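Local coordinates for Ras-related protein Rab-21 (Homo sapiens, PDB 1Z08) that belongs to the Rab branch of the Ras-like small G proteins and holds a phosphoaminophosphonic acid-guanylate ester and a magnesium ion in its P-loop-type nucleotide-binding domain, at residues 47-59 / 158-170. The protein carries 1 engineered substitution. Numbering follows the deposited sequence.
Sequences KLNIGGKRVNLAI and ELFLDLCKRMIET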
loop_
_atom_site.group_PDB
_atom_site.type_symbol
_atom_site.label_atom_id
_atom_site.label_comp_id
_atom_site.label_asym_id
_atom_site.label_seq_id
_atom_site.Cartn_x
_atom_site.Cartn_y
_atom_site.Cartn_z
ATOM N N LYS A 47 15.369 3.166 3.908
ATOM C CA LYS A 47 16.147 2.226 4.715
ATOM C C LYS A 47 15.522 2.008 6.091
ATOM O O LYS A 47 15.101 2.962 6.749
ATOM C CB LYS A 47 17.589 2.705 4.846
ATOM N N LEU A 48 15.455 0.746 6.510
ATOM C CA LEU A 48 14.917 0.373 7.817
ATOM C C LEU A 48 15.891 -0.522 8.576
ATOM O O LEU A 48 16.560 -1.371 7.984
ATOM C CB LEU A 48 13.581 -0.365 7.677
ATOM C CG LEU A 48 12.294 0.366 7.296
ATOM C CD1 LEU A 48 12.105 0.394 5.790
ATOM C CD2 LEU A 48 11.110 -0.321 7.957
ATOM N N ASN A 49 15.964 -0.323 9.887
ATOM C CA ASN A 49 16.674 -1.237 10.767
ATOM C C ASN A 49 15.668 -1.821 11.751
ATOM O O ASN A 49 15.112 -1.095 12.576
ATOM C CB ASN A 49 17.815 -0.518 11.495
ATOM C CG ASN A 49 18.844 -1.480 12.070
ATOM O OD1 ASN A 49 20.002 -1.495 11.647
ATOM N ND2 ASN A 49 18.427 -2.288 13.035
ATOM N N ILE A 50 15.419 -3.123 11.649
ATOM C CA ILE A 50 14.365 -3.760 12.444
ATOM C C ILE A 50 14.894 -4.450 13.709
ATOM O O ILE A 50 14.731 -3.924 14.815
ATOM C CB ILE A 50 13.472 -4.702 11.582
ATOM C CG1 ILE A 50 12.812 -3.903 10.449
ATOM C CG2 ILE A 50 12.412 -5.392 12.446
ATOM C CD1 ILE A 50 12.051 -4.741 9.438
ATOM N N GLY A 51 15.524 -5.610 13.552
ATOM C CA GLY A 51 16.081 -6.331 14.695
ATOM C C GLY A 51 17.590 -6.406 14.615
ATOM O O GLY A 51 18.183 -7.451 14.892
ATOM N N GLY A 52 18.209 -5.288 14.240
ATOM C CA GLY A 52 19.629 -5.260 13.903
ATOM C C GLY A 52 19.833 -5.489 12.417
ATOM O O GLY A 52 20.904 -5.207 11.876
ATOM N N LYS A 53 18.791 -5.998 11.760
ATOM C CA LYS A 53 18.827 -6.315 10.336
ATOM C C LYS A 53 18.534 -5.082 9.483
ATOM O O LYS A 53 17.529 -4.397 9.688
ATOM C CB LYS A 53 17.838 -7.431 10.024
ATOM N N ARG A 54 19.431 -4.803 8.540
ATOM C CA ARG A 54 19.279 -3.684 7.616
ATOM C C ARG A 54 18.350 -4.068 6.467
ATOM O O ARG A 54 18.607 -5.032 5.745
ATOM C CB ARG A 54 20.636 -3.247 7.085
ATOM N N VAL A 55 17.269 -3.308 6.314
ATOM C CA VAL A 55 16.286 -3.539 5.260
ATOM C C VAL A 55 16.267 -2.343 4.311
ATOM O O VAL A 55 16.046 -1.209 4.740
ATOM C CB VAL A 55 14.870 -3.783 5.849
ATOM C CG1 VAL A 55 13.837 -3.958 4.741
ATOM C CG2 VAL A 55 14.869 -4.998 6.769
ATOM N N ASN A 56 16.517 -2.603 3.028
ATOM C CA ASN A 56 16.431 -1.574 1.994
ATOM C C ASN A 56 15.173 -1.766 1.158
ATOM O O ASN A 56 14.981 -2.817 0.551
ATOM C CB ASN A 56 17.668 -1.595 1.089
ATOM C CG ASN A 56 18.969 -1.457 1.862
ATOM O OD1 ASN A 56 18.980 -1.071 3.033
ATOM N ND2 ASN A 56 20.075 -1.767 1.200
ATOM N N LEU A 57 14.315 -0.751 1.143
ATOM C CA LEU A 57 13.062 -0.805 0.396
ATOM C C LEU A 57 13.121 0.014 -0.883
ATOM O O LEU A 57 13.514 1.178 -0.865
ATOM C CB LEU A 57 11.897 -0.314 1.265
ATOM C CG LEU A 57 10.791 -1.280 1.698
ATOM C CD1 LEU A 57 11.326 -2.634 2.153
ATOM C CD2 LEU A 57 9.947 -0.624 2.785
ATOM N N ALA A 58 12.742 -0.617 -1.989
ATOM C CA ALA A 58 12.497 0.080 -3.242
ATOM C C ALA A 58 10.991 0.263 -3.345
ATOM O O ALA A 58 10.262 -0.679 -3.670
ATOM C CB ALA A 58 13.029 -0.721 -4.419
ATOM N N ILE A 59 10.532 1.473 -3.043
ATOM C CA ILE A 59 9.105 1.766 -2.974
ATOM C C ILE A 59 8.643 2.391 -4.285
ATOM O O ILE A 59 8.974 3.542 -4.588
ATOM C CB ILE A 59 8.763 2.697 -1.778
ATOM C CG1 ILE A 59 9.215 2.062 -0.453
ATOM C CG2 ILE A 59 7.261 3.019 -1.755
ATOM C CD1 ILE A 59 9.141 2.995 0.746
ATOM N N GLU A 158 3.665 1.809 10.897
ATOM C CA GLU A 158 3.205 0.464 11.224
ATOM C C GLU A 158 3.016 -0.408 9.977
ATOM O O GLU A 158 3.389 -1.583 9.978
ATOM C CB GLU A 158 1.900 0.543 12.028
ATOM C CG GLU A 158 2.026 1.224 13.405
ATOM C CD GLU A 158 1.817 2.744 13.389
ATOM O OE1 GLU A 158 2.131 3.414 12.380
ATOM O OE2 GLU A 158 1.336 3.274 14.415
ATOM N N LEU A 159 2.445 0.175 8.921
ATOM C CA LEU A 159 2.230 -0.527 7.649
ATOM C C LEU A 159 3.538 -1.035 7.039
ATOM O O LEU A 159 3.665 -2.222 6.728
ATOM C CB LEU A 159 1.494 0.372 6.640
ATOM C CG LEU A 159 1.507 -0.008 5.150
ATOM C CD1 LEU A 159 0.756 -1.304 4.868
ATOM C CD2 LEU A 159 0.958 1.131 4.298
ATOM N N PHE A 160 4.499 -0.133 6.864
ATOM C CA PHE A 160 5.767 -0.493 6.233
ATOM C C PHE A 160 6.609 -1.412 7.111
ATOM O O PHE A 160 7.264 -2.321 6.602
ATOM C CB PHE A 160 6.547 0.752 5.811
ATOM C CG PHE A 160 6.018 1.398 4.558
ATOM C CD1 PHE A 160 6.354 0.891 3.303
ATOM C CD2 PHE A 160 5.180 2.507 4.630
ATOM C CE1 PHE A 160 5.866 1.481 2.142
ATOM C CE2 PHE A 160 4.687 3.107 3.472
ATOM C CZ PHE A 160 5.030 2.594 2.225
ATOM N N LEU A 161 6.578 -1.180 8.423
ATOM C CA LEU A 161 7.286 -2.044 9.371
ATOM C C LEU A 161 6.738 -3.469 9.331
ATOM O O LEU A 161 7.506 -4.429 9.262
ATOM C CB LEU A 161 7.218 -1.481 10.801
ATOM C CG LEU A 161 7.831 -2.320 11.935
ATOM C CD1 LEU A 161 9.342 -2.448 11.783
ATOM C CD2 LEU A 161 7.484 -1.741 13.303
ATOM N N ASP A 162 5.413 -3.597 9.359
ATOM C CA ASP A 162 4.767 -4.906 9.329
ATOM C C ASP A 162 5.000 -5.622 8.001
ATOM O O ASP A 162 5.256 -6.825 7.982
ATOM C CB ASP A 162 3.266 -4.796 9.618
ATOM C CG ASP A 162 2.655 -6.125 10.031
ATOM O OD1 ASP A 162 1.711 -6.586 9.356
ATOM O OD2 ASP A 162 3.131 -6.714 11.026
ATOM N N LEU A 163 4.921 -4.879 6.897
ATOM C CA LEU A 163 5.171 -5.447 5.571
ATOM C C LEU A 163 6.588 -6.011 5.477
ATOM O O LEU A 163 6.786 -7.108 4.960
ATOM C CB LEU A 163 4.897 -4.421 4.459
ATOM C CG LEU A 163 5.121 -4.802 2.985
ATOM C CD1 LEU A 163 4.361 -6.046 2.557
ATOM C CD2 LEU A 163 4.754 -3.641 2.087
ATOM N N CYS A 164 7.554 -5.260 6.002
ATOM C CA CYS A 164 8.954 -5.689 6.050
ATOM C C CYS A 164 9.138 -6.965 6.871
ATOM O O CYS A 164 9.859 -7.873 6.453
ATOM C CB CYS A 164 9.839 -4.570 6.602
ATOM S SG CYS A 164 10.117 -3.210 5.452
ATOM N N LYS A 165 8.484 -7.026 8.032
ATOM C CA LYS A 165 8.523 -8.212 8.892
ATOM C C LYS A 165 7.985 -9.438 8.164
ATOM O O LYS A 165 8.569 -10.516 8.240
ATOM C CB LYS A 165 7.713 -7.990 10.169
ATOM C CG LYS A 165 8.352 -7.065 11.182
ATOM C CD LYS A 165 7.467 -6.977 12.418
ATOM C CE LYS A 165 7.911 -5.871 13.353
ATOM N NZ LYS A 165 6.951 -5.730 14.483
ATOM N N ARG A 166 6.867 -9.259 7.465
ATOM C CA ARG A 166 6.236 -10.341 6.715
ATOM C C ARG A 166 7.076 -10.781 5.512
ATOM O O ARG A 166 7.106 -11.968 5.178
ATOM C CB ARG A 166 4.832 -9.935 6.265
ATOM C CG ARG A 166 3.819 -9.743 7.394
ATOM C CD ARG A 166 2.575 -9.007 6.898
ATOM N NE ARG A 166 1.910 -9.730 5.814
ATOM C CZ ARG A 166 1.177 -9.164 4.858
ATOM N NH1 ARG A 166 1.009 -7.847 4.826
ATOM N NH2 ARG A 166 0.623 -9.919 3.918
ATOM N N MET A 167 7.754 -9.832 4.868
ATOM C CA MET A 167 8.642 -10.152 3.740
ATOM C C MET A 167 9.926 -10.862 4.183
ATOM O O MET A 167 10.471 -11.691 3.446
ATOM C CB MET A 167 8.966 -8.904 2.914
ATOM C CG MET A 167 7.776 -8.364 2.123
ATOM S SD MET A 167 8.134 -6.921 1.096
ATOM C CE MET A 167 8.772 -5.757 2.303
ATOM N N ILE A 168 10.406 -10.526 5.380
ATOM C CA ILE A 168 11.549 -11.214 5.988
ATOM C C ILE A 168 11.171 -12.660 6.331
ATOM O O ILE A 168 11.981 -13.576 6.164
ATOM C CB ILE A 168 12.072 -10.466 7.250
ATOM C CG1 ILE A 168 12.754 -9.152 6.854
ATOM C CG2 ILE A 168 13.046 -11.337 8.059
ATOM C CD1 ILE A 168 12.980 -8.187 8.013
ATOM N N GLU A 169 9.934 -12.850 6.787
ATOM C CA GLU A 169 9.434 -14.164 7.199
ATOM C C GLU A 169 9.040 -15.076 6.029
ATOM O O GLU A 169 8.790 -16.267 6.229
ATOM C CB GLU A 169 8.266 -14.004 8.179
ATOM N N THR A 170 8.989 -14.519 4.818
ATOM C CA THR A 170 8.652 -15.284 3.615
ATOM C C THR A 170 9.768 -16.267 3.256
ATOM O O THR A 170 9.525 -17.468 3.116
ATOM C CB THR A 170 8.368 -14.357 2.406
ATOM O OG1 THR A 170 7.326 -13.435 2.741
ATOM C CG2 THR A 170 7.940 -15.165 1.177
#
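C164, midway along helix 158-168, meets L57, L48 and V55 of the β-hairpin 47-59 and illustrates how a small side chain at the middle of a helix can be surrounded by methyls from a sheet. Its sulfur stands beside the backbone N (chi1 -74°), which turns it into a group of hairpin methyls. L57 approaches with both branches, CD1 lying 3.6 Å from C164 SG, while L48 CD2 and V55 CG1 arrive from the two paired strands. I50, at the start of the turn, comes in from the hairpin end: its CD1 lies 3.6 Å from C164 CB and, tip to tip, 3.8 Å from I168 CD1. The same I168 methyl also meets V55 CG2, and I50 CG1 reaches L161 CD1.

At the other end of the interface F160 receives L57 CD2 on CD1 and I59 CD1 on CE1, the latter pair 3.9 Å apart. Both methyls approach the ring obliquely. Further along the helix, beyond C164, M167 is bent at chi3 (-57°) and brings its CE to 4.0 Å from L57 CD1.

Behind this first shell, reciprocal backbone hydrogen bonds between L48 and V55 keep these two side chains together on the helix-facing side of the hairpin. Y26 of helix 19-28 stacks on the F160 ring and also touches L48 and I59; F7 of the adjoining strand 5-12 packs against V55 and M167. The C-terminal helix of this Ras-like α/β domain thereby lies across the strand 54-59 segment at 109°, covering one face of the sheet, with L159 and L163 reaching strand 113-119. No hydrogen bond joins hairpin to helix, so their direct attachment rests on apolar packing, buried around C164, L57 and F160 and more open toward I50, L161 and I168.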